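PDB 2AZQ: catechol 1,2-dioxygenase from Pseudomonas putida, which probably uses ferric iron to cleave the ring of catechol with molecular oxygen between its two hydroxylated carbons, yielding cis,cis-muconate. Local coordinates for residues Ala9-Gln12 with Ala13-Gln17; Asp53-Trp56 with His57-Tyr61; Gly203-Gln206 with Glu207-Leu211; Ile226-Phe229 with Gly230-His233; Ala253-Asp256 with Gly257-Gly260. All blocks are in the same frame, centred on the assembly; numbering follows the deposited sequence.

Contact 1: Ala9-Gln12 with Ala13-Gln17; sequences ADIQ and AFFNQ
F15 follows I11 by one helical turn, and the two side chains run alongside each other on one flank of the helix. The CB of F15 starts 3.8 Å from the carbonyl O of I11. At CG that same oxygen sits over one face of the ring, and it is 3.6 Å from F15 CD1. Further out the neighbour changes: F15 CE1 comes within 3.4 Å of I11 CG2, and the tip atom CZ is 3.7 Å from that methyl. I11 presents CG2 because this branch stands opposite its own backbone N, with CG1 held beside that N (chi1 -61°). This i to i+4 pair sits on helix 9-19 and is underlain by the bond from F15 N to I11 O at 3.1 Å (163° at the hydrogen); A13 N to A9 O, at 2.8 Å, is another bond of the same helix. The F15 ring continues onto L38 and A42 of helix 28-49, whereas I11 touches L86 of the second subunit and F14 meets H82 and Y252 of that subunit edge-to-face.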
loop_
_atom_site.group_PDB
_atom_site.type_symbol
_atom_site.label_atom_id
_atom_site.label_comp_id
_atom_site.label_asym_id
_atom_site.label_seq_id
_atom_site.Cartn_x
_atom_site.Cartn_y
_atom_site.Cartn_z
ATOM N N ALA A 9 22.267 -8.957 17.100
ATOM C CA ALA A 9 23.131 -8.091 16.297
ATOM C C ALA A 9 23.124 -8.544 14.832
ATOM O O ALA A 9 23.225 -7.724 13.903
ATOM C CB ALA A 9 24.546 -8.127 16.841
ATOM N N ASP A 10 22.999 -9.858 14.650
ATOM C CA ASP A 10 22.976 -10.484 13.339
ATOM C C ASP A 10 21.854 -9.867 12.479
ATOM O O ASP A 10 22.038 -9.618 11.277
ATOM C CB ASP A 10 22.767 -11.999 13.510
ATOM C CG ASP A 10 23.626 -12.604 14.657
ATOM O OD1 ASP A 10 24.866 -12.415 14.648
ATOM O OD2 ASP A 10 23.077 -13.283 15.568
ATOM N N ILE A 11 20.700 -9.611 13.092
ATOM C CA ILE A 11 19.567 -9.024 12.376
ATOM C C ILE A 11 19.588 -7.486 12.354
ATOM O O ILE A 11 19.123 -6.880 11.412
ATOM C CB ILE A 11 18.196 -9.514 12.971
ATOM C CG1 ILE A 11 18.084 -11.029 12.851
ATOM C CG2 ILE A 11 17.033 -8.874 12.254
ATOM C CD1 ILE A 11 18.302 -11.558 11.435
ATOM N N GLN A 12 20.111 -6.849 13.390
ATOM C CA GLN A 12 20.182 -5.401 13.395
ATOM C C GLN A 12 21.170 -4.968 12.320
ATOM O O GLN A 12 21.040 -3.920 11.714
ATOM C CB GLN A 12 20.672 -4.913 14.750
ATOM C CG GLN A 12 19.771 -5.240 15.934
ATOM C CD GLN A 12 18.450 -4.466 15.914
ATOM O OE1 GLN A 12 17.576 -4.683 15.055
ATOM N NE2 GLN A 12 18.305 -3.546 16.864
ATOM N N ALA A 13 22.182 -5.788 12.098
ATOM C CA ALA A 13 23.185 -5.488 11.085
ATOM C C ALA A 13 22.545 -5.613 9.703
ATOM O O ALA A 13 22.884 -4.875 8.781
ATOM C CB ALA A 13 24.380 -6.453 11.218
ATOM N N PHE A 14 21.617 -6.549 9.556
ATOM C CA PHE A 14 20.952 -6.751 8.280
ATOM C C PHE A 14 19.992 -5.589 7.912
ATOM O O PHE A 14 19.978 -5.106 6.773
ATOM C CB PHE A 14 20.223 -8.099 8.306
ATOM C CG PHE A 14 19.328 -8.336 7.122
ATOM C CD1 PHE A 14 19.798 -8.184 5.827
ATOM C CD2 PHE A 14 18.001 -8.728 7.307
ATOM C CE1 PHE A 14 18.961 -8.417 4.746
ATOM C CE2 PHE A 14 17.165 -8.965 6.218
ATOM C CZ PHE A 14 17.642 -8.809 4.947
ATOM N N PHE A 15 19.211 -5.126 8.880
ATOM C CA PHE A 15 18.281 -4.034 8.639
ATOM C C PHE A 15 19.077 -2.798 8.343
ATOM O O PHE A 15 18.665 -1.968 7.552
ATOM C CB PHE A 15 17.382 -3.832 9.858
ATOM C CG PHE A 15 16.365 -4.919 10.022
ATOM C CD1 PHE A 15 15.869 -5.250 11.271
ATOM C CD2 PHE A 15 15.921 -5.639 8.920
ATOM C CE1 PHE A 15 14.951 -6.296 11.412
ATOM C CE2 PHE A 15 15.004 -6.678 9.060
ATOM C CZ PHE A 15 14.524 -7.006 10.299
ATOM N N ASN A 16 20.238 -2.710 8.977
ATOM C CA ASN A 16 21.152 -1.600 8.804
ATOM C C ASN A 16 21.527 -1.472 7.305
ATOM O O ASN A 16 21.417 -0.387 6.705
ATOM C CB ASN A 16 22.376 -1.878 9.680
ATOM C CG ASN A 16 23.140 -0.621 10.073
ATOM O OD1 ASN A 16 24.046 -0.668 10.922
ATOM N ND2 ASN A 16 22.790 0.504 9.454
ATOM N N GLN A 17 21.937 -2.577 6.678
ATOM C CA GLN A 17 22.313 -2.506 5.269
ATOM C C GLN A 17 21.114 -2.344 4.338
ATOM O O GLN A 17 21.262 -1.831 3.229
ATOM C CB GLN A 17 23.057 -3.744 4.841
ATOM C CG GLN A 17 24.068 -4.241 5.810
ATOM C CD GLN A 17 24.831 -5.425 5.242
ATOM O OE1 GLN A 17 24.223 -6.381 4.724
ATOM N NE2 GLN A 17 26.171 -5.375 5.338
#

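Contact 2: Asp53-Trp56 with His57-Tyr61. With PCF (1,2-diacyl-sn-glycero-3-phoshocholine), chain C.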
loop_
_atom_site.group_PDB
_atom_site.type_symbol
_atom_site.label_atom_id
_atom_site.label_comp_id
_atom_site.label_asym_id
_atom_site.label_seq_id
_atom_site.Cartn_x
_atom_site.Cartn_y
_atom_site.Cartn_z
ATOM N N ASP A 53 0.864 -16.777 5.859
ATOM C CA ASP A 53 -0.387 -16.486 5.157
ATOM C C ASP A 53 -0.927 -15.119 5.519
ATOM O O ASP A 53 -1.453 -14.411 4.670
ATOM C CB ASP A 53 -1.481 -17.500 5.470
ATOM C CG ASP A 53 -1.096 -18.905 5.111
ATOM O OD1 ASP A 53 -0.611 -19.126 3.981
ATOM O OD2 ASP A 53 -1.301 -19.804 5.958
ATOM N N GLU A 54 -0.803 -14.740 6.781
ATOM C CA GLU A 54 -1.318 -13.445 7.175
ATOM C C GLU A 54 -0.458 -12.374 6.512
ATOM O O GLU A 54 -0.964 -11.422 5.926
ATOM C CB GLU A 54 -1.339 -13.310 8.717
ATOM C CG GLU A 54 -2.188 -14.367 9.352
ATOM C CD GLU A 54 -2.365 -14.232 10.849
ATOM O OE1 GLU A 54 -1.366 -14.289 11.590
ATOM O OE2 GLU A 54 -3.525 -14.088 11.283
ATOM N N PHE A 55 0.847 -12.567 6.583
ATOM C CA PHE A 55 1.783 -11.619 6.013
ATOM C C PHE A 55 1.551 -11.386 4.543
ATOM O O PHE A 55 1.557 -10.230 4.100
ATOM C CB PHE A 55 3.220 -12.084 6.188
ATOM C CG PHE A 55 4.199 -11.128 5.638
ATOM C CD1 PHE A 55 4.684 -10.104 6.414
ATOM C CD2 PHE A 55 4.564 -11.181 4.297
ATOM C CE1 PHE A 55 5.518 -9.140 5.874
ATOM C CE2 PHE A 55 5.394 -10.217 3.748
ATOM C CZ PHE A 55 5.869 -9.193 4.550
ATOM N N TRP A 56 1.360 -12.472 3.784
ATOM C CA TRP A 56 1.152 -12.335 2.340
ATOM C C TRP A 56 -0.251 -11.886 1.899
ATOM O O TRP A 56 -0.413 -11.362 0.791
ATOM C CB TRP A 56 1.622 -13.597 1.596
ATOM C CG TRP A 56 3.151 -13.802 1.719
ATOM C CD1 TRP A 56 3.799 -14.739 2.476
ATOM C CD2 TRP A 56 4.190 -12.986 1.130
ATOM N NE1 TRP A 56 5.165 -14.557 2.396
ATOM C CE2 TRP A 56 5.428 -13.492 1.577
ATOM C CE3 TRP A 56 4.188 -11.877 0.268
ATOM C CZ2 TRP A 56 6.649 -12.932 1.194
ATOM C CZ3 TRP A 56 5.413 -11.320 -0.112
ATOM C CH2 TRP A 56 6.621 -11.850 0.351
ATOM N N HIS A 57 -1.265 -12.065 2.742
ATOM C CA HIS A 57 -2.593 -11.545 2.401
ATOM C C HIS A 57 -2.527 -10.010 2.638
ATOM O O HIS A 57 -3.202 -9.231 1.950
ATOM C CB HIS A 57 -3.678 -12.193 3.276
ATOM C CG HIS A 57 -4.124 -13.532 2.781
ATOM N ND1 HIS A 57 -5.112 -13.683 1.827
ATOM C CD2 HIS A 57 -3.654 -14.778 3.028
ATOM C CE1 HIS A 57 -5.231 -14.961 1.510
ATOM N NE2 HIS A 57 -4.356 -15.646 2.224
ATOM N N ALA A 58 -1.697 -9.586 3.599
ATOM C CA ALA A 58 -1.535 -8.165 3.887
ATOM C C ALA A 58 -0.830 -7.498 2.693
ATOM O O ALA A 58 -1.260 -6.443 2.205
ATOM C CB ALA A 58 -0.715 -7.970 5.150
ATOM N N VAL A 59 0.262 -8.106 2.231
ATOM C CA VAL A 59 0.971 -7.566 1.085
ATOM C C VAL A 59 -0.002 -7.471 -0.113
ATOM O O VAL A 59 -0.028 -6.459 -0.830
ATOM C CB VAL A 59 2.195 -8.448 0.718
ATOM C CG1 VAL A 59 2.785 -7.992 -0.615
ATOM C CG2 VAL A 59 3.255 -8.377 1.839
ATOM N N ASP A 60 -0.813 -8.513 -0.319
ATOM C CA ASP A 60 -1.772 -8.496 -1.420
ATOM C C ASP A 60 -2.927 -7.501 -1.203
ATOM O O ASP A 60 -3.361 -6.833 -2.140
ATOM C CB ASP A 60 -2.292 -9.908 -1.680
ATOM C CG ASP A 60 -3.385 -9.935 -2.721
ATOM O OD1 ASP A 60 -4.570 -9.778 -2.362
ATOM O OD2 ASP A 60 -3.055 -10.081 -3.909
ATOM N N TYR A 61 -3.428 -7.402 0.022
ATOM C CA TYR A 61 -4.476 -6.438 0.327
ATOM C C TYR A 61 -3.919 -5.073 -0.064
ATOM O O TYR A 61 -4.599 -4.241 -0.656
ATOM C CB TYR A 61 -4.752 -6.435 1.820
ATOM C CG TYR A 61 -5.625 -5.302 2.261
ATOM C CD1 TYR A 61 -7.012 -5.328 2.049
ATOM C CD2 TYR A 61 -5.076 -4.197 2.911
ATOM C CE1 TYR A 61 -7.832 -4.268 2.494
ATOM C CE2 TYR A 61 -5.874 -3.138 3.353
ATOM C CZ TYR A 61 -7.238 -3.179 3.149
ATOM O OH TYR A 61 -8.002 -2.142 3.614
HETATM N N PCF C . -12.242 -16.460 1.826
HETATM P P PCF C . -10.302 -14.568 5.793
HETATM O O11 PCF C . -9.164 -13.502 6.223
HETATM O O12 PCF C . -10.183 -15.768 6.653
HETATM O O13 PCF C . -9.854 -14.943 4.290
HETATM O O14 PCF C . -11.602 -13.859 5.787
HETATM C C11 PCF C . -10.464 -15.983 3.520
HETATM C C12 PCF C . -11.644 -15.440 2.706
HETATM C C13 PCF C . -11.272 -16.913 0.816
HETATM C C14 PCF C . -12.708 -17.617 2.607
HETATM C C15 PCF C . -13.393 -15.868 1.129
HETATM C C1 PCF C . -8.722 -12.564 5.229
HETATM C C2 PCF C . -8.021 -11.301 5.767
HETATM C C3 PCF C . -6.798 -11.590 6.639
HETATM O O31 PCF C . -6.102 -12.801 6.273
HETATM O O32 PCF C . -4.450 -14.143 6.977
HETATM C C31 PCF C . -5.047 -13.064 7.081
HETATM C C32 PCF C . -4.737 -12.057 8.189
HETATM C C33 PCF C . -4.374 -10.684 7.634
HETATM C C34 PCF C . -4.125 -9.655 8.753
HETATM C C35 PCF C . -3.185 -8.537 8.326
HETATM C C36 PCF C . -2.060 -8.453 9.360
HETATM C C37 PCF C . -0.735 -8.199 8.640
HETATM C C38 PCF C . 0.378 -7.752 9.578
HETATM C C39 PCF C . 1.547 -7.512 8.626
HETATM C C40 PCF C . 2.567 -6.549 9.232
HETATM C C41 PCF C . 3.580 -6.077 8.188
HETATM C C42 PCF C . 2.918 -5.493 6.935
HETATM C C43 PCF C . 3.923 -4.608 6.198
HETATM O O21 PCF C . -7.722 -10.534 4.585
HETATM O O22 PCF C . -7.320 -8.602 3.605
HETATM C C21 PCF C . -7.535 -9.189 4.659
HETATM C C22 PCF C . -7.611 -8.363 5.948
HETATM C C23 PCF C . -6.401 -7.405 5.912
HETATM C C24 PCF C . -6.624 -5.990 6.475
HETATM C C25 PCF C . -5.370 -5.329 7.072
HETATM C C26 PCF C . -4.151 -5.396 6.134
HETATM C C27 PCF C . -2.902 -4.731 6.724
HETATM C C28 PCF C . -2.606 -3.320 6.214
HETATM C C29 PCF C . -1.096 -3.103 6.350
HETATM C C30 PCF C . -0.713 -1.613 6.384
HETATM C C44 PCF C . 3.692 -4.530 4.691
HETATM C C45 PCF C . 4.701 -3.753 4.120
HETATM C C46 PCF C . 5.019 -3.881 2.771
#
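A phospholipid lies along the turn of E54 and A58, on one flank of helix 52-68 and well away from the iron site; related catechol 1,2-dioxygenases also bind one. Its acyl chains run past A58, whose CB is 3.5 Å from PCF C37, and over Y61, where PCF C24 lies 4.1 Å above one ring face. E54 brings CG to 3.3 Å from the ester carbonyl oxygen PCF O32. Elsewhere on this helix of the N-terminal region, V59 turns CG2 back toward the preceding turn, with this methyl opposite its carbonyl carbon, 3.4 Å from F55 CE2 and 3.9 Å from W56 CE3. CD2 of F55 in turn stands over the centre of the W56 ring, 3.6 Å above its plane. Beneath the side chains, V59 N bonds to F55 O at 3.1 Å. The carbons of A58 and the Y61 ring suit the acyl chains, and the charge of E54 is probably balanced by its salt bridge with R29 of the second subunit.

Contact 3: Gly203-Gln206 with Glu207-Leu211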
loop_
_atom_site.group_PDB
_atom_site.type_symbol
_atom_site.label_atom_id
_atom_site.label_comp_id
_atom_site.label_asym_id
_atom_site.label_seq_id
_atom_site.Cartn_x
_atom_site.Cartn_y
_atom_site.Cartn_z
ATOM N N GLY A 203 -15.123 -2.542 -1.642
ATOM C CA GLY A 203 -13.813 -1.940 -1.789
ATOM C C GLY A 203 -12.885 -2.359 -0.662
ATOM O O GLY A 203 -13.345 -2.832 0.386
ATOM N N PRO A 204 -11.573 -2.134 -0.819
ATOM C CA PRO A 204 -10.553 -2.493 0.171
ATOM C C PRO A 204 -10.782 -1.910 1.568
ATOM O O PRO A 204 -10.632 -2.616 2.577
ATOM C CB PRO A 204 -9.260 -1.972 -0.468
ATOM C CG PRO A 204 -9.567 -2.041 -1.950
ATOM C CD PRO A 204 -10.949 -1.417 -1.940
ATOM N N THR A 205 -11.122 -0.628 1.633
ATOM C CA THR A 205 -11.359 0.012 2.917
ATOM C C THR A 205 -12.459 -0.689 3.732
ATOM O O THR A 205 -12.255 -1.105 4.876
ATOM C CB THR A 205 -11.736 1.470 2.715
ATOM O OG1 THR A 205 -10.681 2.124 1.997
ATOM C CG2 THR A 205 -11.969 2.157 4.050
ATOM N N GLN A 206 -13.627 -0.838 3.132
ATOM C CA GLN A 206 -14.734 -1.481 3.810
ATOM C C GLN A 206 -14.424 -2.938 4.163
ATOM O O GLN A 206 -14.824 -3.430 5.214
ATOM C CB GLN A 206 -15.999 -1.409 2.938
ATOM C CG GLN A 206 -17.214 -1.908 3.654
ATOM C CD GLN A 206 -17.436 -1.149 4.957
ATOM O OE1 GLN A 206 -17.595 -1.751 6.022
ATOM N NE2 GLN A 206 -17.449 0.186 4.875
ATOM N N GLU A 207 -13.705 -3.652 3.309
ATOM C CA GLU A 207 -13.456 -5.029 3.677
ATOM C C GLU A 207 -12.624 -5.035 4.939
ATOM O O GLU A 207 -12.782 -5.943 5.760
ATOM C CB GLU A 207 -12.834 -5.847 2.529
ATOM C CG GLU A 207 -11.371 -6.088 2.562
ATOM C CD GLU A 207 -10.896 -6.797 1.290
ATOM O OE1 GLU A 207 -11.131 -6.262 0.174
ATOM O OE2 GLU A 207 -10.276 -7.879 1.392
ATOM N N CYS A 208 -11.783 -4.019 5.140
ATOM C CA CYS A 208 -11.009 -3.978 6.370
ATOM C C CYS A 208 -11.936 -3.658 7.554
ATOM O O CYS A 208 -11.974 -4.390 8.545
ATOM C CB CYS A 208 -9.902 -2.934 6.298
ATOM S SG CYS A 208 -8.953 -2.909 7.841
ATOM N N LEU A 209 -12.670 -2.552 7.451
ATOM C CA LEU A 209 -13.610 -2.158 8.490
ATOM C C LEU A 209 -14.551 -3.304 8.838
ATOM O O LEU A 209 -14.953 -3.467 9.994
ATOM C CB LEU A 209 -14.429 -0.962 8.031
ATOM C CG LEU A 209 -13.641 0.325 7.898
ATOM C CD1 LEU A 209 -14.511 1.421 7.397
ATOM C CD2 LEU A 209 -13.118 0.694 9.243
ATOM N N ASP A 210 -14.922 -4.104 7.852
ATOM C CA ASP A 210 -15.815 -5.206 8.165
ATOM C C ASP A 210 -15.202 -6.122 9.175
ATOM O O ASP A 210 -15.903 -6.616 10.067
ATOM C CB ASP A 210 -16.163 -6.057 6.949
ATOM C CG ASP A 210 -17.106 -5.381 6.021
ATOM O OD1 ASP A 210 -18.034 -4.693 6.493
ATOM O OD2 ASP A 210 -16.926 -5.569 4.810
ATOM N N LEU A 211 -13.912 -6.393 8.986
ATOM C CA LEU A 211 -13.176 -7.261 9.889
ATOM C C LEU A 211 -13.014 -6.595 11.230
ATOM O O LEU A 211 -12.658 -7.232 12.212
ATOM C CB LEU A 211 -11.801 -7.585 9.342
ATOM C CG LEU A 211 -11.819 -8.588 8.203
ATOM C CD1 LEU A 211 -10.432 -8.638 7.557
ATOM C CD2 LEU A 211 -12.261 -9.945 8.756
#
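The amide of Q206 and the carboxylate of D210 are the flat groups that meet, their planes inclined by 53° and their side chains set roughly perpendicular. Q206 leaves the helix with CG opposite its backbone N, then bends at chi2 (56°), which folds the amide end back along the surface toward D210 and the flank of L209. The D210 carboxylate, for its part, comes in beside the carbonyl of Q206. These residues form the first turns of helix 204-212, with G203 at the N-cap and P204, which lacks an amide hydrogen, in the first turn. E207 N closes that turn on G203 O at 3.1 Å; L209 N reaches T205 O at 3.0 Å, almost straight at 170°, and D210 N reaches Q206 O at 2.7 Å. Replacing Q206 by an alanine strips the amide arm from beside D210 and is likely to let the carboxylate turn more freely. On another side of the helix, E207 lays CG 3.5 Å from P204 O before its carboxylate goes to a salt bridge with R64, and both E207 and L211 touch the bound phospholipid. P204 O takes C208 N at 3.1 Å and also the hydroxyl of Y61 from helix 52-68. T205 directs its hydroxyl to E70, while its carbonyl O lies 3.6 Å from L209 CG.

Contact 4: Ile226-Phe229 with Gly230-His233. Unlike the reference sequence in segment 226-229: F229 (reference Pro).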
loop_
_atom_site.group_PDB
_atom_site.type_symbol
_atom_site.label_atom_id
_atom_site.label_comp_id
_atom_site.label_asym_id
_atom_site.label_seq_id
_atom_site.Cartn_x
_atom_site.Cartn_y
_atom_site.Cartn_z
ATOM N N ILE A 226 -9.816 27.447 3.853
ATOM C CA ILE A 226 -9.992 28.876 4.047
ATOM C C ILE A 226 -8.632 29.506 4.293
ATOM O O ILE A 226 -7.834 29.050 5.120
ATOM C CB ILE A 226 -11.013 29.141 5.185
ATOM C CG1 ILE A 226 -12.313 28.401 4.818
ATOM C CG2 ILE A 226 -11.299 30.641 5.328
ATOM C CD1 ILE A 226 -13.593 28.878 5.434
ATOM N N SER A 227 -8.358 30.557 3.540
ATOM C CA SER A 227 -7.072 31.183 3.632
ATOM C C SER A 227 -7.172 32.623 3.200
ATOM O O SER A 227 -8.018 32.967 2.403
ATOM C CB SER A 227 -6.078 30.386 2.775
ATOM O OG SER A 227 -6.579 30.169 1.465
ATOM N N ALA A 228 -6.321 33.462 3.772
ATOM C CA ALA A 228 -6.311 34.886 3.485
ATOM C C ALA A 228 -4.913 35.458 3.662
ATOM O O ALA A 228 -4.194 35.117 4.611
ATOM C CB ALA A 228 -7.309 35.626 4.404
ATOM N N PHE A 229 -4.534 36.325 2.727
ATOM C CA PHE A 229 -3.227 36.963 2.749
ATOM C C PHE A 229 -2.894 37.368 4.180
ATOM O O PHE A 229 -3.623 38.147 4.795
ATOM C CB PHE A 229 -3.285 38.187 1.867
ATOM C CG PHE A 229 -3.805 37.905 0.498
ATOM C CD1 PHE A 229 -4.983 37.167 0.324
ATOM C CD2 PHE A 229 -3.127 38.382 -0.640
ATOM C CE1 PHE A 229 -5.488 36.902 -0.978
ATOM C CE2 PHE A 229 -3.611 38.129 -1.943
ATOM C CZ PHE A 229 -4.797 37.385 -2.114
ATOM N N GLY A 230 -1.820 36.810 4.726
ATOM C CA GLY A 230 -1.420 37.158 6.085
ATOM C C GLY A 230 -2.174 36.449 7.196
ATOM O O GLY A 230 -2.222 36.907 8.346
ATOM N N HIS A 231 -2.773 35.314 6.855
ATOM C CA HIS A 231 -3.511 34.547 7.842
ATOM C C HIS A 231 -3.188 33.046 7.714
ATOM O O HIS A 231 -2.651 32.596 6.698
ATOM C CB HIS A 231 -5.011 34.908 7.737
ATOM C CG HIS A 231 -5.309 36.323 8.169
ATOM N ND1 HIS A 231 -5.221 36.738 9.488
ATOM C CD2 HIS A 231 -5.615 37.435 7.449
ATOM C CE1 HIS A 231 -5.460 38.039 9.560
ATOM N NE2 HIS A 231 -5.703 38.486 8.337
ATOM N N ARG A 232 -3.445 32.291 8.775
ATOM C CA ARG A 232 -3.136 30.872 8.769
ATOM C C ARG A 232 -4.219 30.045 8.072
ATOM O O ARG A 232 -5.398 30.120 8.407
ATOM C CB ARG A 232 -2.928 30.406 10.209
ATOM C CG ARG A 232 -2.461 28.969 10.354
ATOM C CD ARG A 232 -2.236 28.574 11.811
ATOM N NE ARG A 232 -1.727 27.209 11.932
ATOM C CZ ARG A 232 -1.638 26.542 13.080
ATOM N NH1 ARG A 232 -2.021 27.109 14.218
ATOM N NH2 ARG A 232 -1.183 25.298 13.091
ATOM N N HIS A 233 -3.785 29.260 7.091
ATOM C CA HIS A 233 -4.636 28.407 6.290
ATOM C C HIS A 233 -5.373 27.416 7.181
ATOM O O HIS A 233 -4.768 26.823 8.078
ATOM C CB HIS A 233 -3.762 27.677 5.283
ATOM C CG HIS A 233 -4.510 26.736 4.390
ATOM N ND1 HIS A 233 -4.811 27.039 3.078
ATOM C CD2 HIS A 233 -5.008 25.495 4.621
ATOM C CE1 HIS A 233 -5.459 26.021 2.538
ATOM N NE2 HIS A 233 -5.592 25.072 3.453
#
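A type II beta turn runs from A228 to H231, in the loop that joins strand 217-227 to the antiparallel strand 234-240. Its closing bond, from H231 N to A228 O, is weak: 2.7 Å long but bent to 124°. F229, where the reference sequence has proline, and G230 fill the corners. G230 has a positive phi of 81°, at which a beta carbon would collide with F229 O. H231 points its CB back over the turn, 3.2 Å from A228 O, and its CD2 lies 3.9 Å from the methyl of A228. The two limbs thus turn back on each other at one end of the dioxygenase beta-sheet, and strand 217-227 carries the iron ligands H221 and H223 further back along the chain. Nearer that strand, H233 CA makes a CA-H...O contact with I226 O at 3.5 Å, an oxygen that also stands over one face of the H233 imidazole, offset toward its rim. H233 ND1 is 3.6 Å from S227 CB, while the extended side chain of R232 forms a salt bridge with D92.

Contact 5: Ala253-Asp256 with Gly257-Gly260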
loop_
_atom_site.group_PDB
_atom_site.type_symbol
_atom_site.label_atom_id
_atom_site.label_comp_id
_atom_site.label_asym_id
_atom_site.label_seq_id
_atom_site.Cartn_x
_atom_site.Cartn_y
_atom_site.Cartn_z
ATOM N N ALA A 253 -14.251 12.796 12.125
ATOM C CA ALA A 253 -13.957 14.209 11.893
ATOM C C ALA A 253 -14.850 15.175 12.693
ATOM O O ALA A 253 -14.406 16.245 13.073
ATOM C CB ALA A 253 -14.011 14.548 10.384
ATOM N N THR A 254 -16.084 14.793 12.982
ATOM C CA THR A 254 -16.968 15.676 13.735
ATOM C C THR A 254 -16.387 16.143 15.089
ATOM O O THR A 254 -15.931 15.340 15.907
ATOM C CB THR A 254 -18.353 15.028 13.955
ATOM O OG1 THR A 254 -18.196 13.754 14.582
ATOM C CG2 THR A 254 -19.039 14.806 12.639
ATOM N N ARG A 255 -16.404 17.461 15.276
ATOM C CA ARG A 255 -15.917 18.128 16.470
ATOM C C ARG A 255 -16.898 19.182 16.944
ATOM O O ARG A 255 -17.700 19.695 16.163
ATOM C CB ARG A 255 -14.628 18.898 16.205
ATOM C CG ARG A 255 -13.428 18.127 15.796
ATOM C CD ARG A 255 -12.266 18.934 16.280
ATOM N NE ARG A 255 -10.964 18.478 15.826
ATOM C CZ ARG A 255 -9.819 18.871 16.376
ATOM N NH1 ARG A 255 -9.824 19.717 17.397
ATOM N NH2 ARG A 255 -8.668 18.438 15.889
ATOM N N ASP A 256 -16.792 19.540 18.218
ATOM C CA ASP A 256 -17.630 20.593 18.761
ATOM C C ASP A 256 -17.291 21.915 18.095
ATOM O O ASP A 256 -16.122 22.237 17.857
ATOM C CB ASP A 256 -17.455 20.700 20.274
ATOM C CG ASP A 256 -18.407 19.798 21.009
ATOM O OD1 ASP A 256 -19.629 20.055 20.909
ATOM O OD2 ASP A 256 -17.954 18.825 21.658
ATOM N N GLY A 257 -18.326 22.674 17.770
ATOM C CA GLY A 257 -18.101 23.951 17.137
ATOM C C GLY A 257 -18.022 23.799 15.643
ATOM O O GLY A 257 -17.795 24.776 14.931
ATOM N N LEU A 258 -18.210 22.570 15.170
ATOM C CA LEU A 258 -18.150 22.284 13.746
ATOM C C LEU A 258 -19.483 21.796 13.203
ATOM O O LEU A 258 -19.592 21.342 12.055
ATOM C CB LEU A 258 -17.031 21.266 13.446
ATOM C CG LEU A 258 -15.630 21.889 13.434
ATOM C CD1 LEU A 258 -14.576 20.888 12.904
ATOM C CD2 LEU A 258 -15.677 23.134 12.559
ATOM N N ILE A 259 -20.506 21.904 14.033
ATOM C CA ILE A 259 -21.832 21.472 13.621
ATOM C C ILE A 259 -22.688 22.620 13.104
ATOM O O ILE A 259 -22.878 23.617 13.775
ATOM C CB ILE A 259 -22.545 20.733 14.774
ATOM C CG1 ILE A 259 -21.693 19.534 15.168
ATOM C CG2 ILE A 259 -23.932 20.267 14.348
ATOM C CD1 ILE A 259 -22.390 18.558 16.046
ATOM N N GLY A 260 -23.168 22.475 11.879
ATOM C CA GLY A 260 -23.995 23.496 11.287
ATOM C C GLY A 260 -25.424 23.260 11.708
ATOM O O GLY A 260 -25.884 22.124 11.806
#
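R255 and L258 are the first and last residues of a type II beta turn that leads into strand 259-265 of the dioxygenase beta-sheet. Ahead of the turn the chain is already tied down: A253 bonds through its N to the carboxylate of D249 and through its O to T104, and the T254 hydroxyl bonds to L246 O. R255 comes next, and its aliphatic root does the packing, with CB 3.9 Å and CG 4.2 Å from L258 CD1, the two side chains running alongside each other. Beyond CG the arginine stays extended, which carries its guanidinium to a salt bridge with D89 of helix 80-94. The carbonyl O of R255 accepts L258 N at 3.1 Å (138° at the hydrogen). D256 and G257 form the exposed corners, and at the positive phi of G257 a beta carbon would run into D256 O. L258 has CG opposite its carbonyl carbon (chi1 -78°), placing CD1 alongside the arginine stem, and its buried side chain also touches T104 and T236. A serine in its place would remove the branched end of the side chain and would probably open a gap beside R255 CB, giving the arginine stem more freedom to shift. Just past the turn, I259 CG1 approaches R255 O to 4.1 Å.

Three of the contacts are helical and two are turns in the sheet domain. Contacts 1, 2 and 3 all touch the second subunit; contacts 4 and 5 touch no other protein chain. Contact 3 is the buried one of the set, contacts 1, 2 and 4 are partly buried, and contact 5 lies at the surface. Contacts 2 and 3 meet directly through Y61, tying helix 52-68 to helix 204-212, and both line the same lipid pocket. Apolar and aromatic groups dominate contacts 1 and 2, while contact 3 is more polar. Contacts 4 and 5 are each a type II turn with glycine at a corner, and both reach the same sheet, their centres about 21 Å apart.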